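Local coordinates for protein DOA1 (Saccharomyces cerevisiae, PDB 3ODT), which probably binds ubiquitin through its WD40 beta-propeller domain and is linked to the regulated turnover of F-box proteins, at residues 120-126 with 142-148. Sequence-based numbering, arbitrary orientation.
Sequences GSWDKTA and NASVWDA
Trp122 and Trp146 meet in a T-shaped pair: the edge of the Trp122 indole is directed at the face of the Trp146 six-membered ring, with the planes at 75°. The edge meets the face through Trp122 NE1, 3.5 Å from Trp146 CH2 and displaced toward the rim of the ring, so a polarised N-H lies over pi density; Trp122 CZ2 also reaches CH2. With its CG beside the backbone N (chi1 -70°), the Trp122 indole also extends across Ser144, whose CB and OG lie beside CD1, OG at 3.5 Å from CD1. Arg188 makes a cation-pi contact with Trp146, so replacing this tryptophan with an alanine would probably leave both the Trp122 edge and the Arg188 charge without their aromatic partner.

One backbone hydrogen bond joins the segments, from Val145 N to Ser121 O (3.0 Å), nearly straight at the hydrogen but approaching from above the carbonyl plane. Lys124 N reaches the same oxygen from the opposite face, closing the type I turn of 121-124.

This is the junction of adjacent blades in a seven-bladed WD40 propeller: the hairpin turn between strands 116-121 and 125-130 abuts the start of strand 145-150, the innermost strand of the following blade. Aspartate suits the turn by using both oxygens: Asp123 OD1 accepts from Thr125 N in an Asx turn and, on the same face, from Thr125 OG1 (2.7 Å), while OD2 bonds to Gln104 N and His103 ND1.

Van der Waals contacts complete the interface. Val145 points toward the turn, its CG2 3.5 Å from Lys124 O and CG1 directed toward Gly120 and, loosely, Ala126. Glycine suits a backbone passing this close, Gly120 C being 3.5 Å from Val145 O. The apolar methyls of Ala126 and Ala148 touch, CB to CB, at 3.7 Å. The extended Lys124 chain lays its methylenes along the Asn142-Ala143 backbone, CG 3.6 Å from Ala143 C.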
loop_
_atom_site.group_PDB
_atom_site.type_symbol
_atom_site.label_atom_id
_atom_site.label_comp_id
_atom_site.label_asym_id
_atom_site.label_seq_id
_atom_site.Cartn_x
_atom_site.Cartn_y
_atom_site.Cartn_z
ATOM N N GLY A 120 1.904 -9.638 2.748
ATOM C CA GLY A 120 1.422 -10.453 1.650
ATOM C C GLY A 120 2.586 -10.899 0.806
ATOM O O GLY A 120 3.544 -10.151 0.605
ATOM N N SER A 121 2.490 -12.108 0.260
ATOM C CA SER A 121 3.598 -12.661 -0.514
ATOM C C SER A 121 3.213 -13.510 -1.704
ATOM O O SER A 121 2.170 -14.197 -1.732
ATOM C CB SER A 121 4.501 -13.461 0.452
ATOM O OG SER A 121 5.539 -14.208 -0.187
ATOM N N TRP A 122 4.109 -13.530 -2.678
ATOM C CA TRP A 122 3.979 -14.430 -3.815
ATOM C C TRP A 122 4.140 -15.890 -3.434
ATOM O O TRP A 122 3.926 -16.785 -4.281
ATOM C CB TRP A 122 5.005 -14.080 -4.880
ATOM C CG TRP A 122 4.722 -12.803 -5.559
ATOM C CD1 TRP A 122 3.650 -11.996 -5.348
ATOM C CD2 TRP A 122 5.507 -12.183 -6.575
ATOM N NE1 TRP A 122 3.705 -10.914 -6.200
ATOM C CE2 TRP A 122 4.838 -11.004 -6.958
ATOM C CE3 TRP A 122 6.715 -12.501 -7.194
ATOM C CZ2 TRP A 122 5.335 -10.140 -7.922
ATOM C CZ3 TRP A 122 7.212 -11.641 -8.156
ATOM C CH2 TRP A 122 6.530 -10.467 -8.499
ATOM N N ASP A 123 4.530 -16.143 -2.175
ATOM C CA ASP A 123 4.570 -17.528 -1.661
ATOM C C ASP A 123 3.164 -18.068 -1.364
ATOM O O ASP A 123 2.999 -19.199 -0.922
ATOM C CB ASP A 123 5.516 -17.705 -0.458
ATOM C CG ASP A 123 5.022 -17.052 0.803
ATOM O OD1 ASP A 123 3.865 -16.602 0.855
ATOM O OD2 ASP A 123 5.824 -17.023 1.771
ATOM N N LYS A 124 2.161 -17.252 -1.643
ATOM C CA LYS A 124 0.718 -17.590 -1.558
ATOM C C LYS A 124 0.158 -17.532 -0.158
ATOM O O LYS A 124 -0.914 -17.971 0.066
ATOM C CB LYS A 124 0.394 -18.942 -2.217
ATOM C CG LYS A 124 0.990 -19.083 -3.584
ATOM C CD LYS A 124 0.583 -20.443 -4.213
ATOM C CE LYS A 124 1.307 -20.603 -5.545
ATOM N NZ LYS A 124 1.489 -22.030 -5.894
ATOM N N THR A 125 0.941 -16.925 0.730
ATOM C CA THR A 125 0.496 -16.691 2.091
ATOM C C THR A 125 0.494 -15.218 2.460
ATOM O O THR A 125 1.106 -14.386 1.785
ATOM C CB THR A 125 1.413 -17.413 3.131
ATOM O OG1 THR A 125 2.637 -16.672 3.295
ATOM C CG2 THR A 125 1.719 -18.843 2.708
ATOM N N ALA A 126 -0.224 -14.899 3.531
ATOM C CA ALA A 126 -0.005 -13.664 4.274
ATOM C C ALA A 126 0.478 -14.123 5.631
ATOM O O ALA A 126 0.169 -15.256 6.064
ATOM C CB ALA A 126 -1.263 -12.858 4.414
ATOM N N ASN A 142 -4.569 -20.011 -3.471
ATOM C CA ASN A 142 -3.962 -20.881 -4.470
ATOM C C ASN A 142 -2.974 -20.185 -5.403
ATOM O O ASN A 142 -2.472 -20.789 -6.340
ATOM C CB ASN A 142 -5.064 -21.527 -5.328
ATOM C CG ASN A 142 -4.684 -22.889 -5.821
ATOM O OD1 ASN A 142 -3.752 -23.507 -5.303
ATOM N ND2 ASN A 142 -5.412 -23.382 -6.820
ATOM N N ALA A 143 -2.728 -18.912 -5.150
ATOM C CA ALA A 143 -1.838 -18.096 -5.937
ATOM C C ALA A 143 -1.400 -16.909 -5.089
ATOM O O ALA A 143 -1.842 -16.759 -3.939
ATOM C CB ALA A 143 -2.513 -17.625 -7.226
ATOM N N SER A 144 -0.517 -16.102 -5.654
ATOM C CA SER A 144 0.104 -15.003 -4.926
ATOM C C SER A 144 -0.912 -14.174 -4.170
ATOM O O SER A 144 -2.000 -13.906 -4.671
ATOM C CB SER A 144 0.855 -14.109 -5.898
ATOM O OG SER A 144 1.915 -14.829 -6.474
ATOM N N VAL A 145 -0.519 -13.745 -2.989
ATOM C CA VAL A 145 -1.295 -12.858 -2.147
ATOM C C VAL A 145 -0.738 -11.446 -2.334
ATOM O O VAL A 145 0.359 -11.106 -1.878
ATOM C CB VAL A 145 -1.230 -13.308 -0.685
ATOM C CG1 VAL A 145 -1.896 -12.267 0.220
ATOM C CG2 VAL A 145 -1.888 -14.677 -0.519
ATOM N N TRP A 146 -1.492 -10.648 -3.080
ATOM C CA TRP A 146 -1.054 -9.310 -3.442
ATOM C C TRP A 146 -1.231 -8.307 -2.321
ATOM O O TRP A 146 -0.506 -7.292 -2.278
ATOM C CB TRP A 146 -1.823 -8.832 -4.663
ATOM C CG TRP A 146 -1.188 -9.333 -5.931
ATOM C CD1 TRP A 146 -1.674 -10.289 -6.777
ATOM C CD2 TRP A 146 0.044 -8.884 -6.489
ATOM N NE1 TRP A 146 -0.814 -10.453 -7.839
ATOM C CE2 TRP A 146 0.239 -9.592 -7.690
ATOM C CE3 TRP A 146 0.977 -7.906 -6.112
ATOM C CZ2 TRP A 146 1.344 -9.388 -8.501
ATOM C CZ3 TRP A 146 2.086 -7.706 -6.923
ATOM C CH2 TRP A 146 2.243 -8.436 -8.119
ATOM N N ASP A 147 -2.187 -8.543 -1.417
ATOM C CA ASP A 147 -2.379 -7.641 -0.293
ATOM C C ASP A 147 -2.964 -8.359 0.905
ATOM O O ASP A 147 -3.605 -9.384 0.775
ATOM C CB ASP A 147 -3.254 -6.450 -0.688
ATOM C CG ASP A 147 -3.113 -5.283 0.294
ATOM O OD1 ASP A 147 -2.066 -5.173 0.956
ATOM O OD2 ASP A 147 -4.075 -4.491 0.437
ATOM N N ALA A 148 -2.741 -7.770 2.071
ATOM C CA ALA A 148 -3.213 -8.284 3.346
ATOM C C ALA A 148 -3.368 -7.094 4.286
ATOM O O ALA A 148 -2.501 -6.189 4.353
ATOM C CB ALA A 148 -2.226 -9.329 3.944
#